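Local structure of stringent starvation protein B (Caulobacter vibrioides, 2QAS) at residues I49-K54 with M72-Q77; A30-A35 with W81-G86; P42-L47 with D115-F120; M19-L24 with L122-P127. The protein probably acts as a dimeric adaptor that recognises ssrA-tagged proteins and delivers them to ClpX for degradation. One frame throughout, in Å; residues are numbered along the deposited sequence.

Contact 1 lies in the buried core, where two strands of the four-stranded sheet pair through backbone hydrogen bonds and apolar side chains. Contact 2, partly buried, lays the last turns of helix 16-35 on an edge strand of the three-stranded sheet by apolar contact alone, and touches contact 1 where L32 meets L76. Contact 3 joins two loops through side-chain hydrogen bonds, where contact 1 relies mainly on backbone ones; L47 links it to contacts 1 and 2. Contact 4, at the surface, uses the earlier part of the same helix as contact 2, with F124 and L122 packed on it and the Q21 amide at the border. Contacts 2, 3 and 4 also touch the second subunit, contact 1 a bound peptide.

Contact 1 of 4, residues I49-K54 with M72-Q77; sequences ITFKTK and MTIVLQ
M72 lays its CB over one face of the F51 ring, a CH-pi contact with CB 4.2 Å from the ring centroid and 27° off the normal. With CG anti to the backbone N (chi1 -176°), the methionine runs side by side with the phenylalanine, and its SD lies obliquely to the ring, 3.9 Å from F51 CZ, in a Met-aromatic contact. A flexible thioether suits this place because it can follow the flat ring closely. I74 reaches the ring at its edge, where its CG2 lies 4.1 Å from F51 CE1. These residues belong to neighbouring antiparallel strands, 47-52 and 71-76, of the four-stranded sheet. I49 with I74 and F51 with M72 are hydrogen-bonded pairs; the I49 N to I74 O bond, for one, measures 2.9 Å. On the apolar face, which strand 89-96 covers, I49 CB also packs 3.9 Å from I74 CG1. T50 and T73 form the non-hydrogen-bonded pair between them and point to the other face. There the two buried hydroxyls share a hydrogen bond, OG1 to OG1 2.9 Å. Strand 71-76 offers T73 and V75 backbone groups to a bound peptide, consistent with a tag-binding edge.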
loop_
_atom_site.group_PDB
_atom_site.type_symbol
_atom_site.label_atom_id
_atom_site.label_comp_id
_atom_site.label_asym_id
_atom_site.label_seq_id
_atom_site.Cartn_x
_atom_site.Cartn_y
_atom_site.Cartn_z
ATOM N N ILE A 49 9.750 8.327 12.923
ATOM C CA ILE A 49 9.957 7.016 12.337
ATOM C C ILE A 49 10.577 6.094 13.375
ATOM O O ILE A 49 11.592 6.435 13.981
ATOM C CB ILE A 49 10.948 7.073 11.146
ATOM C CG1 ILE A 49 10.527 8.147 10.146
ATOM C CG2 ILE A 49 11.037 5.717 10.483
ATOM C CD1 ILE A 49 9.194 7.914 9.571
ATOM N N THR A 50 9.981 4.926 13.588
ATOM C CA THR A 50 10.552 3.990 14.544
ATOM C C THR A 50 10.959 2.742 13.781
ATOM O O THR A 50 10.203 2.251 12.954
ATOM C CB THR A 50 9.544 3.617 15.640
ATOM O OG1 THR A 50 9.013 4.812 16.230
ATOM C CG2 THR A 50 10.225 2.794 16.720
ATOM N N PHE A 51 12.159 2.239 14.044
ATOM C CA PHE A 51 12.642 1.049 13.351
ATOM C C PHE A 51 13.472 0.101 14.214
ATOM O O PHE A 51 13.996 0.474 15.272
ATOM C CB PHE A 51 13.489 1.443 12.148
ATOM C CG PHE A 51 14.749 2.177 12.513
ATOM C CD1 PHE A 51 14.711 3.523 12.858
ATOM C CD2 PHE A 51 15.976 1.515 12.518
ATOM C CE1 PHE A 51 15.875 4.202 13.202
ATOM C CE2 PHE A 51 17.149 2.179 12.860
ATOM C CZ PHE A 51 17.103 3.528 13.202
ATOM N N LYS A 52 13.605 -1.124 13.721
ATOM C CA LYS A 52 14.365 -2.162 14.398
ATOM C C LYS A 52 15.829 -1.979 14.023
ATOM O O LYS A 52 16.198 -2.128 12.865
ATOM C CB LYS A 52 13.875 -3.545 13.947
ATOM C CG LYS A 52 14.124 -4.661 14.952
ATOM C CD LYS A 52 13.187 -4.546 16.159
ATOM C CE LYS A 52 13.590 -5.509 17.278
ATOM N NZ LYS A 52 13.756 -6.906 16.779
ATOM N N THR A 53 16.647 -1.650 15.016
ATOM C CA THR A 53 18.078 -1.421 14.840
ATOM C C THR A 53 18.856 -2.617 14.295
ATOM O O THR A 53 19.822 -2.450 13.544
ATOM C CB THR A 53 18.718 -1.014 16.174
ATOM O OG1 THR A 53 18.093 0.182 16.651
ATOM C CG2 THR A 53 20.204 -0.765 16.003
ATOM N N LYS A 54 18.442 -3.820 14.681
ATOM C CA LYS A 54 19.128 -5.033 14.242
ATOM C C LYS A 54 18.614 -5.610 12.930
ATOM O O LYS A 54 19.232 -6.510 12.357
ATOM C CB LYS A 54 19.073 -6.099 15.343
ATOM C CG LYS A 54 20.053 -5.847 16.487
ATOM C CD LYS A 54 19.972 -6.944 17.542
ATOM C CE LYS A 54 21.122 -6.849 18.535
ATOM N NZ LYS A 54 21.141 -5.539 19.239
ATOM N N MET A 72 14.440 2.104 17.743
ATOM C CA MET A 72 15.017 3.440 17.713
ATOM C C MET A 72 14.084 4.355 16.956
ATOM O O MET A 72 13.673 4.045 15.842
ATOM C CB MET A 72 16.397 3.465 17.040
ATOM C CG MET A 72 17.054 4.845 17.104
ATOM S SD MET A 72 18.740 4.986 16.418
ATOM C CE MET A 72 18.677 6.608 15.758
ATOM N N THR A 73 13.738 5.475 17.573
ATOM C CA THR A 73 12.871 6.444 16.931
ATOM C C THR A 73 13.694 7.656 16.530
ATOM O O THR A 73 14.633 8.045 17.229
ATOM C CB THR A 73 11.739 6.912 17.874
ATOM O OG1 THR A 73 10.901 5.796 18.196
ATOM C CG2 THR A 73 10.889 7.992 17.210
ATOM N N ILE A 74 13.366 8.228 15.380
ATOM C CA ILE A 74 14.042 9.426 14.921
ATOM C C ILE A 74 12.947 10.378 14.519
ATOM O O ILE A 74 11.872 9.954 14.112
ATOM C CB ILE A 74 14.996 9.167 13.710
ATOM C CG1 ILE A 74 14.215 8.690 12.490
ATOM C CG2 ILE A 74 16.067 8.161 14.098
ATOM C CD1 ILE A 74 15.116 8.318 11.334
ATOM N N VAL A 75 13.203 11.668 14.659
ATOM C CA VAL A 75 12.215 12.657 14.296
ATOM C C VAL A 75 12.790 13.476 13.149
ATOM O O VAL A 75 13.979 13.839 13.165
ATOM C CB VAL A 75 11.863 13.560 15.511
ATOM C CG1 VAL A 75 13.119 14.226 16.060
ATOM C CG2 VAL A 75 10.836 14.598 15.112
ATOM N N LEU A 76 11.955 13.717 12.138
ATOM C CA LEU A 76 12.343 14.495 10.969
ATOM C C LEU A 76 11.527 15.770 11.018
ATOM O O LEU A 76 10.370 15.800 10.609
ATOM C CB LEU A 76 12.043 13.712 9.687
ATOM C CG LEU A 76 12.805 12.391 9.554
ATOM C CD1 LEU A 76 12.403 11.697 8.272
ATOM C CD2 LEU A 76 14.306 12.660 9.584
ATOM N N GLN A 77 12.134 16.828 11.538
ATOM C CA GLN A 77 11.436 18.091 11.686
ATOM C C GLN A 77 12.386 19.272 11.540
ATOM O O GLN A 77 12.464 19.887 10.471
ATOM C CB GLN A 77 10.746 18.107 13.058
ATOM C CG GLN A 77 9.995 19.380 13.446
ATOM C CD GLN A 77 9.187 19.210 14.753
ATOM O OE1 GLN A 77 9.699 18.712 15.764
ATOM N NE2 GLN A 77 7.929 19.631 14.728
#

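Contact 2 of 4, residues A30-A35 with W81-G86; sequences AALKKA and WDLAPG
L83 and P85 pack against the helix that ends at A35, a helix-on-sheet packing in which strand 81-85, at one edge of the three-stranded sheet, runs roughly antiparallel to it. The two short axes approach to 8.0 Å at 145°. The close part centres on L83, whose CG stands anti to the backbone N (chi1 173°) so that CD2 enters the helix surface: it lies 3.5 Å from L32 O and 3.7 Å from A35 CB. The small methyl of A35 suits this place, for it lets the leucine come near the helix backbone. L32 turns toward the strand and sets its CB 4.0 Å from P85 CB, while F90 and V92 of the next strand carry the same apolar layer onward, touching L32 and L83 respectively. The solvent side is different. K33 is exposed, and beyond CG its chain runs extended to a salt bridge between NZ and E87, so a long aliphatic stem borders the apolar patch while its charge stays outside. Proline suits the border beside it, offering a compact ring with no polar side-chain atom. P85 CG touches the helix backbone and the lysine stem alike, 3.6 Å from L32 O and 4.0 Å from K33 CG.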
loop_
_atom_site.group_PDB
_atom_site.type_symbol
_atom_site.label_atom_id
_atom_site.label_comp_id
_atom_site.label_asym_id
_atom_site.label_seq_id
_atom_site.Cartn_x
_atom_site.Cartn_y
_atom_site.Cartn_z
ATOM N N ALA A 30 6.412 7.204 0.490
ATOM C CA ALA A 30 5.865 8.331 -0.251
ATOM C C ALA A 30 5.961 9.619 0.567
ATOM O O ALA A 30 6.185 10.692 0.011
ATOM C CB ALA A 30 4.431 8.055 -0.644
ATOM N N ALA A 31 5.796 9.512 1.885
ATOM C CA ALA A 31 5.892 10.667 2.775
ATOM C C ALA A 31 7.344 11.167 2.820
ATOM O O ALA A 31 7.597 12.377 2.845
ATOM C CB ALA A 31 5.424 10.288 4.175
ATOM N N LEU A 32 8.297 10.238 2.828
ATOM C CA LEU A 32 9.705 10.614 2.844
ATOM C C LEU A 32 10.146 11.261 1.529
ATOM O O LEU A 32 11.148 11.959 1.496
ATOM C CB LEU A 32 10.593 9.400 3.155
ATOM C CG LEU A 32 10.489 8.899 4.602
ATOM C CD1 LEU A 32 11.310 7.652 4.803
ATOM C CD2 LEU A 32 10.963 9.984 5.543
ATOM N N LYS A 33 9.410 11.032 0.445
ATOM C CA LYS A 33 9.774 11.641 -0.834
ATOM C C LYS A 33 9.309 13.083 -0.863
ATOM O O LYS A 33 9.924 13.927 -1.506
ATOM C CB LYS A 33 9.184 10.865 -2.025
ATOM C CG LYS A 33 9.934 9.572 -2.310
ATOM C CD LYS A 33 9.509 8.904 -3.603
ATOM C CE LYS A 33 10.410 7.698 -3.905
ATOM N NZ LYS A 33 10.080 7.012 -5.202
ATOM N N LYS A 34 8.219 13.369 -0.168
ATOM C CA LYS A 34 7.735 14.739 -0.102
ATOM C C LYS A 34 8.656 15.517 0.838
ATOM O O LYS A 34 8.885 16.707 0.652
ATOM C CB LYS A 34 6.297 14.781 0.427
ATOM C CG LYS A 34 5.287 14.091 -0.475
ATOM C CD LYS A 34 3.866 14.328 0.008
ATOM C CE LYS A 34 2.848 13.654 -0.907
ATOM N NZ LYS A 34 1.441 14.009 -0.532
ATOM N N ALA A 35 9.188 14.829 1.845
ATOM C CA ALA A 35 10.086 15.452 2.814
ATOM C C ALA A 35 11.461 15.684 2.203
ATOM O O ALA A 35 12.203 16.563 2.634
ATOM C CB ALA A 35 10.214 14.568 4.055
ATOM N N TRP A 81 19.356 16.365 7.403
ATOM C CA TRP A 81 19.963 16.830 6.180
ATOM C C TRP A 81 20.102 15.698 5.205
ATOM O O TRP A 81 20.144 14.527 5.597
ATOM C CB TRP A 81 21.351 17.386 6.501
ATOM C CG TRP A 81 21.316 18.573 7.396
ATOM C CD1 TRP A 81 21.257 19.880 7.011
ATOM C CD2 TRP A 81 21.226 18.569 8.833
ATOM N NE1 TRP A 81 21.126 20.694 8.116
ATOM C CE2 TRP A 81 21.103 19.918 9.246
ATOM C CE3 TRP A 81 21.233 17.560 9.806
ATOM C CZ2 TRP A 81 20.987 20.287 10.591
ATOM C CZ3 TRP A 81 21.119 17.925 11.152
ATOM C CH2 TRP A 81 20.997 19.279 11.530
ATOM N N ASP A 82 20.167 16.067 3.929
ATOM C CA ASP A 82 20.358 15.121 2.848
ATOM C C ASP A 82 19.511 13.853 2.933
ATOM O O ASP A 82 20.027 12.738 2.848
ATOM C CB ASP A 82 21.842 14.780 2.785
ATOM C CG ASP A 82 22.717 16.036 2.709
ATOM O OD1 ASP A 82 22.562 16.826 1.735
ATOM O OD2 ASP A 82 23.557 16.245 3.621
ATOM N N LEU A 83 18.206 14.025 3.107
ATOM C CA LEU A 83 17.300 12.892 3.156
ATOM C C LEU A 83 17.279 12.300 1.745
ATOM O O LEU A 83 16.939 12.995 0.781
ATOM C CB LEU A 83 15.902 13.362 3.547
ATOM C CG LEU A 83 14.792 12.318 3.488
ATOM C CD1 LEU A 83 15.144 11.135 4.356
ATOM C CD2 LEU A 83 13.505 12.950 3.933
ATOM N N ALA A 84 17.660 11.032 1.620
ATOM C CA ALA A 84 17.692 10.362 0.321
ATOM C C ALA A 84 16.855 9.092 0.378
ATOM O O ALA A 84 17.350 8.031 0.756
ATOM C CB ALA A 84 19.114 10.013 -0.054
ATOM N N PRO A 85 15.568 9.192 0.013
ATOM C CA PRO A 85 14.676 8.030 0.036
ATOM C C PRO A 85 14.721 7.182 -1.232
ATOM O O PRO A 85 14.099 7.517 -2.241
ATOM C CB PRO A 85 13.304 8.656 0.281
ATOM C CG PRO A 85 13.400 9.948 -0.443
ATOM C CD PRO A 85 14.797 10.444 -0.122
ATOM N N GLY A 86 15.480 6.088 -1.168
ATOM C CA GLY A 86 15.591 5.187 -2.301
ATOM C C GLY A 86 14.292 4.417 -2.453
ATOM O O GLY A 86 13.310 4.720 -1.770
#

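Contact 3 of 4, residues P42-L47 with D115-F120; sequences PEPHHL and DPSVQF
D115 holds CG anti to its backbone N (chi1 -180°), and H45 carries its ring anti to the carbonyl carbon (chi1 -68°); together these turns bring H45 ND1 to D115 OD2 at 2.7 Å. The ring and carboxylate planes stand 79° apart; the acceptor lies near the imidazole plane and is met on its syn side, but tilted out of the carboxylate plane. V118 CG1 packs 3.5 Å from H45 CE1. P44, which follows a cis peptide, offers its carbonyl oxygen to two donors: S117 OG gives a 2.6 Å bond to P44 O from above the carbonyl plane, and H46 ND1 reaches P44 O in that plane at 2.8 Å. That second bond fixes the rotation of the H46 ring, whose one face receives P116 CD 4.2 Å from the centroid in a CH-pi contact. Histidine suits both positions by offering a ring N-H, and at H46 also a flat face for packing. Y16 of the second subunit also bonds D115 OD2, and two such partners would probably stabilise a charged carboxylate. D115 OD1, 3.1 Å from S117 N, closes an Asx turn; with the G1 beta bulge at Q119 and F120, it shapes the hairpin connection between strands 110-115 and 120-123.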
loop_
_atom_site.group_PDB
_atom_site.type_symbol
_atom_site.label_atom_id
_atom_site.label_comp_id
_atom_site.label_asym_id
_atom_site.label_seq_id
_atom_site.Cartn_x
_atom_site.Cartn_y
_atom_site.Cartn_z
ATOM N N PRO A 42 5.595 20.274 4.210
ATOM C CA PRO A 42 4.784 21.487 4.331
ATOM C C PRO A 42 4.427 21.623 5.810
ATOM O O PRO A 42 3.677 20.807 6.349
ATOM C CB PRO A 42 3.568 21.172 3.466
ATOM C CG PRO A 42 3.409 19.693 3.655
ATOM C CD PRO A 42 4.837 19.195 3.553
ATOM N N GLU A 43 4.983 22.632 6.473
ATOM C CA GLU A 43 4.712 22.828 7.896
ATOM C C GLU A 43 3.215 22.900 8.178
ATOM O O GLU A 43 2.431 23.319 7.325
ATOM C CB GLU A 43 5.408 24.093 8.408
ATOM C CG GLU A 43 5.329 25.291 7.470
ATOM C CD GLU A 43 6.350 25.221 6.343
ATOM O OE1 GLU A 43 7.538 24.961 6.650
ATOM O OE2 GLU A 43 5.976 25.432 5.161
ATOM N N PRO A 44 2.795 22.500 9.389
ATOM C CA PRO A 44 3.598 21.994 10.511
ATOM C C PRO A 44 3.915 20.497 10.495
ATOM O O PRO A 44 4.263 19.929 11.528
ATOM C CB PRO A 44 2.743 22.359 11.714
ATOM C CG PRO A 44 1.364 22.061 11.196
ATOM C CD PRO A 44 1.393 22.693 9.806
ATOM N N HIS A 45 3.794 19.854 9.339
ATOM C CA HIS A 45 4.061 18.420 9.254
ATOM C C HIS A 45 5.506 18.029 9.551
ATOM O O HIS A 45 6.446 18.655 9.066
ATOM C CB HIS A 45 3.680 17.894 7.868
ATOM C CG HIS A 45 2.208 17.908 7.598
ATOM N ND1 HIS A 45 1.351 16.951 8.097
ATOM C CD2 HIS A 45 1.439 18.771 6.893
ATOM C CE1 HIS A 45 0.117 17.222 7.711
ATOM N NE2 HIS A 45 0.144 18.322 6.979
ATOM N N HIS A 46 5.661 17.003 10.381
ATOM C CA HIS A 46 6.962 16.453 10.729
ATOM C C HIS A 46 6.755 14.970 11.010
ATOM O O HIS A 46 5.639 14.550 11.329
ATOM C CB HIS A 46 7.599 17.176 11.923
ATOM C CG HIS A 46 6.733 17.261 13.138
ATOM N ND1 HIS A 46 5.583 18.023 13.181
ATOM C CD2 HIS A 46 6.870 16.715 14.369
ATOM C CE1 HIS A 46 5.050 17.941 14.387
ATOM N NE2 HIS A 46 5.812 17.154 15.127
ATOM N N LEU A 47 7.814 14.170 10.899
ATOM C CA LEU A 47 7.653 12.732 11.082
ATOM C C LEU A 47 8.438 12.052 12.187
ATOM O O LEU A 47 9.545 12.444 12.513
ATOM C CB LEU A 47 7.966 12.014 9.758
ATOM C CG LEU A 47 7.454 12.680 8.469
ATOM C CD1 LEU A 47 7.877 11.870 7.261
ATOM C CD2 LEU A 47 5.938 12.811 8.507
ATOM N N ASP A 115 2.764 11.281 12.497
ATOM C CA ASP A 115 2.879 12.699 12.171
ATOM C C ASP A 115 1.958 13.422 13.150
ATOM O O ASP A 115 0.763 13.539 12.910
ATOM C CB ASP A 115 2.408 12.992 10.746
ATOM C CG ASP A 115 2.531 14.471 10.383
ATOM O OD1 ASP A 115 2.611 15.324 11.299
ATOM O OD2 ASP A 115 2.537 14.797 9.176
ATOM N N PRO A 116 2.508 13.910 14.269
ATOM C CA PRO A 116 1.778 14.628 15.322
ATOM C C PRO A 116 0.817 15.729 14.868
ATOM O O PRO A 116 -0.179 15.983 15.534
ATOM C CB PRO A 116 2.902 15.195 16.193
ATOM C CG PRO A 116 3.945 14.156 16.092
ATOM C CD PRO A 116 3.939 13.813 14.611
ATOM N N SER A 117 1.123 16.381 13.747
ATOM C CA SER A 117 0.308 17.483 13.231
ATOM C C SER A 117 -1.143 17.166 12.889
ATOM O O SER A 117 -2.040 17.997 13.103
ATOM C CB SER A 117 0.979 18.102 12.007
ATOM O OG SER A 117 2.032 18.961 12.406
ATOM N N VAL A 118 -1.364 15.977 12.337
ATOM C CA VAL A 118 -2.700 15.540 11.954
ATOM C C VAL A 118 -2.976 14.213 12.645
ATOM O O VAL A 118 -3.891 13.484 12.286
ATOM C CB VAL A 118 -2.812 15.369 10.415
ATOM C CG1 VAL A 118 -2.700 16.725 9.733
ATOM C CG2 VAL A 118 -1.703 14.445 9.903
ATOM N N GLN A 119 -2.161 13.909 13.646
ATOM C CA GLN A 119 -2.303 12.680 14.409
ATOM C C GLN A 119 -2.490 11.429 13.564
ATOM O O GLN A 119 -3.265 10.538 13.921
ATOM C CB GLN A 119 -3.466 12.810 15.384
ATOM C CG GLN A 119 -3.239 13.836 16.479
ATOM C CD GLN A 119 -4.513 14.120 17.243
ATOM O OE1 GLN A 119 -5.103 13.222 17.855
ATOM N NE2 GLN A 119 -4.956 15.373 17.203
ATOM N N PHE A 120 -1.773 11.356 12.448
ATOM C CA PHE A 120 -1.854 10.183 11.597
ATOM C C PHE A 120 -0.766 9.208 12.028
ATOM O O PHE A 120 0.400 9.577 12.114
ATOM C CB PHE A 120 -1.666 10.568 10.127
ATOM C CG PHE A 120 -1.625 9.389 9.207
ATOM C CD1 PHE A 120 -0.409 8.835 8.820
ATOM C CD2 PHE A 120 -2.807 8.780 8.784
ATOM C CE1 PHE A 120 -0.365 7.686 8.032
ATOM C CE2 PHE A 120 -2.776 7.629 7.995
ATOM C CZ PHE A 120 -1.551 7.080 7.619
#

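Contact 4 of 4, residues M19-L24 with L122-P127; sequences MAQDAL and LQFSAP
Q21 and F124 are the nearest pair along the two backbones, 6.2 Å between their CA atoms, while L24 and L122 stand 8.0 Å apart: as helix 16-35 runs forward, segment 122-127 passes it in the opposite sense. Residues 122-123 are still strand, the end of the outermost strand 120-123, and beyond F124 the chain turns through S125, which has a left-handed backbone conformation, before continuing past Q21. F124 packs against the helix. Its ring presents an edge to the main chain there, with CD2 3.7 Å from Q21 O and CE2 3.5 Å from L24 C; L24 CB adds apolar contact, 4.0 Å from F124 CE2. V28, a turn further along the helix, and R25 touch the same aromatic side chain. A large apolar ring suits this buried position between the chain end and the helix, its rim against the backbone of Q21 and L24. L122 adds its CD1, 3.9 Å from L24 O, and also reaches V27. Q21 takes the other flank. Its chain bends at chi2 (76°) and carries the amide across to the turn, where NE2 lies 3.1 Å from A126 O; the long, flexible side chain suits this partly exposed border. L24 is shared between two interfaces, meeting F124 here and A20 of the second subunit, while A23, pointing away from 122-127, packs on V27 of that subunit. Aromatic C-H groups carry a slight positive charge, so an F124 edge turned to the main-chain oxygen of Q21 is probably weakly favourable; cohesion here rests chiefly on van der Waals contact, with polar groups toward the turn.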
loop_
_atom_site.group_PDB
_atom_site.type_symbol
_atom_site.label_atom_id
_atom_site.label_comp_id
_atom_site.label_asym_id
_atom_site.label_seq_id
_atom_site.Cartn_x
_atom_site.Cartn_y
_atom_site.Cartn_z
ATOM N N MET A 19 -0.141 -8.567 3.276
ATOM C CA MET A 19 -0.044 -7.756 2.060
ATOM C C MET A 19 -0.498 -6.321 2.315
ATOM O O MET A 19 -0.007 -5.385 1.689
ATOM C CB MET A 19 -0.896 -8.353 0.937
ATOM C CG MET A 19 -0.465 -9.721 0.442
ATOM S SD MET A 19 -1.666 -10.340 -0.762
ATOM C CE MET A 19 -0.662 -10.498 -2.180
ATOM N N ALA A 20 -1.451 -6.151 3.221
ATOM C CA ALA A 20 -1.940 -4.820 3.550
ATOM C C ALA A 20 -0.870 -4.057 4.337
ATOM O O ALA A 20 -0.764 -2.835 4.237
ATOM C CB ALA A 20 -3.222 -4.922 4.370
ATOM N N GLN A 21 -0.083 -4.796 5.114
ATOM C CA GLN A 21 0.986 -4.224 5.927
ATOM C C GLN A 21 2.090 -3.683 5.017
ATOM O O GLN A 21 2.549 -2.561 5.190
ATOM C CB GLN A 21 1.564 -5.299 6.851
ATOM C CG GLN A 21 2.037 -4.793 8.204
ATOM C CD GLN A 21 0.880 -4.504 9.152
ATOM O OE1 GLN A 21 -0.020 -3.712 8.840
ATOM N NE2 GLN A 21 0.903 -5.143 10.323
ATOM N N ASP A 22 2.516 -4.487 4.049
ATOM C CA ASP A 22 3.549 -4.066 3.113
ATOM C C ASP A 22 3.056 -2.886 2.307
ATOM O O ASP A 22 3.770 -1.902 2.124
ATOM C CB ASP A 22 3.903 -5.192 2.149
ATOM C CG ASP A 22 4.386 -6.422 2.862
ATOM O OD1 ASP A 22 5.286 -6.285 3.724
ATOM O OD2 ASP A 22 3.867 -7.522 2.563
ATOM N N ALA A 23 1.835 -3.003 1.805
ATOM C CA ALA A 23 1.247 -1.937 1.021
ATOM C C ALA A 23 1.359 -0.628 1.792
ATOM O O ALA A 23 1.710 0.403 1.229
ATOM C CB ALA A 23 -0.222 -2.249 0.724
ATOM N N LEU A 24 1.078 -0.678 3.088
ATOM C CA LEU A 24 1.121 0.523 3.901
ATOM C C LEU A 24 2.521 1.067 4.207
ATOM O O LEU A 24 2.676 2.260 4.485
ATOM C CB LEU A 24 0.328 0.300 5.188
ATOM C CG LEU A 24 -1.175 0.242 4.916
ATOM C CD1 LEU A 24 -1.927 -0.096 6.189
ATOM C CD2 LEU A 24 -1.636 1.585 4.354
ATOM N N LEU A 122 0.771 4.855 11.963
ATOM C CA LEU A 122 0.786 3.532 11.336
ATOM C C LEU A 122 1.665 2.616 12.175
ATOM O O LEU A 122 2.649 3.065 12.750
ATOM C CB LEU A 122 1.362 3.598 9.916
ATOM C CG LEU A 122 0.585 4.341 8.829
ATOM C CD1 LEU A 122 1.409 4.356 7.549
ATOM C CD2 LEU A 122 -0.760 3.666 8.587
ATOM N N GLN A 123 1.310 1.337 12.247
ATOM C CA GLN A 123 2.088 0.362 13.009
ATOM C C GLN A 123 2.324 -0.861 12.124
ATOM O O GLN A 123 1.379 -1.426 11.590
ATOM C CB GLN A 123 1.339 -0.036 14.289
ATOM C CG GLN A 123 1.002 1.148 15.216
ATOM C CD GLN A 123 0.163 0.747 16.440
ATOM O OE1 GLN A 123 0.572 -0.100 17.241
ATOM N NE2 GLN A 123 -1.014 1.362 16.585
ATOM N N PHE A 124 3.584 -1.260 11.962
ATOM C CA PHE A 124 3.918 -2.409 11.124
ATOM C C PHE A 124 4.580 -3.543 11.895
ATOM O O PHE A 124 4.638 -3.532 13.125
ATOM C CB PHE A 124 4.864 -2.011 9.987
ATOM C CG PHE A 124 4.533 -0.704 9.338
ATOM C CD1 PHE A 124 4.996 0.487 9.874
ATOM C CD2 PHE A 124 3.776 -0.665 8.180
ATOM C CE1 PHE A 124 4.712 1.698 9.264
ATOM C CE2 PHE A 124 3.486 0.541 7.564
ATOM C CZ PHE A 124 3.956 1.725 8.107
ATOM N N SER A 125 5.090 -4.511 11.134
ATOM C CA SER A 125 5.770 -5.698 11.656
ATOM C C SER A 125 5.011 -6.335 12.813
ATOM O O SER A 125 5.553 -7.170 13.541
ATOM C CB SER A 125 7.197 -5.348 12.098
ATOM O OG SER A 125 7.933 -6.516 12.427
ATOM N N ALA A 126 3.750 -5.940 12.969
ATOM C CA ALA A 126 2.900 -6.458 14.033
ATOM C C ALA A 126 1.707 -7.208 13.444
ATOM O O ALA A 126 0.709 -6.594 13.059
ATOM C CB ALA A 126 2.415 -5.310 14.921
ATOM N N PRO A 127 1.803 -8.549 13.358
ATOM C CA PRO A 127 0.728 -9.390 12.816
ATOM C C PRO A 127 -0.423 -9.588 13.809
ATOM O O PRO A 127 -1.513 -10.032 13.436
ATOM C CB PRO A 127 1.450 -10.697 12.491
ATOM C CG PRO A 127 2.472 -10.780 13.583
ATOM C CD PRO A 127 3.005 -9.359 13.643
#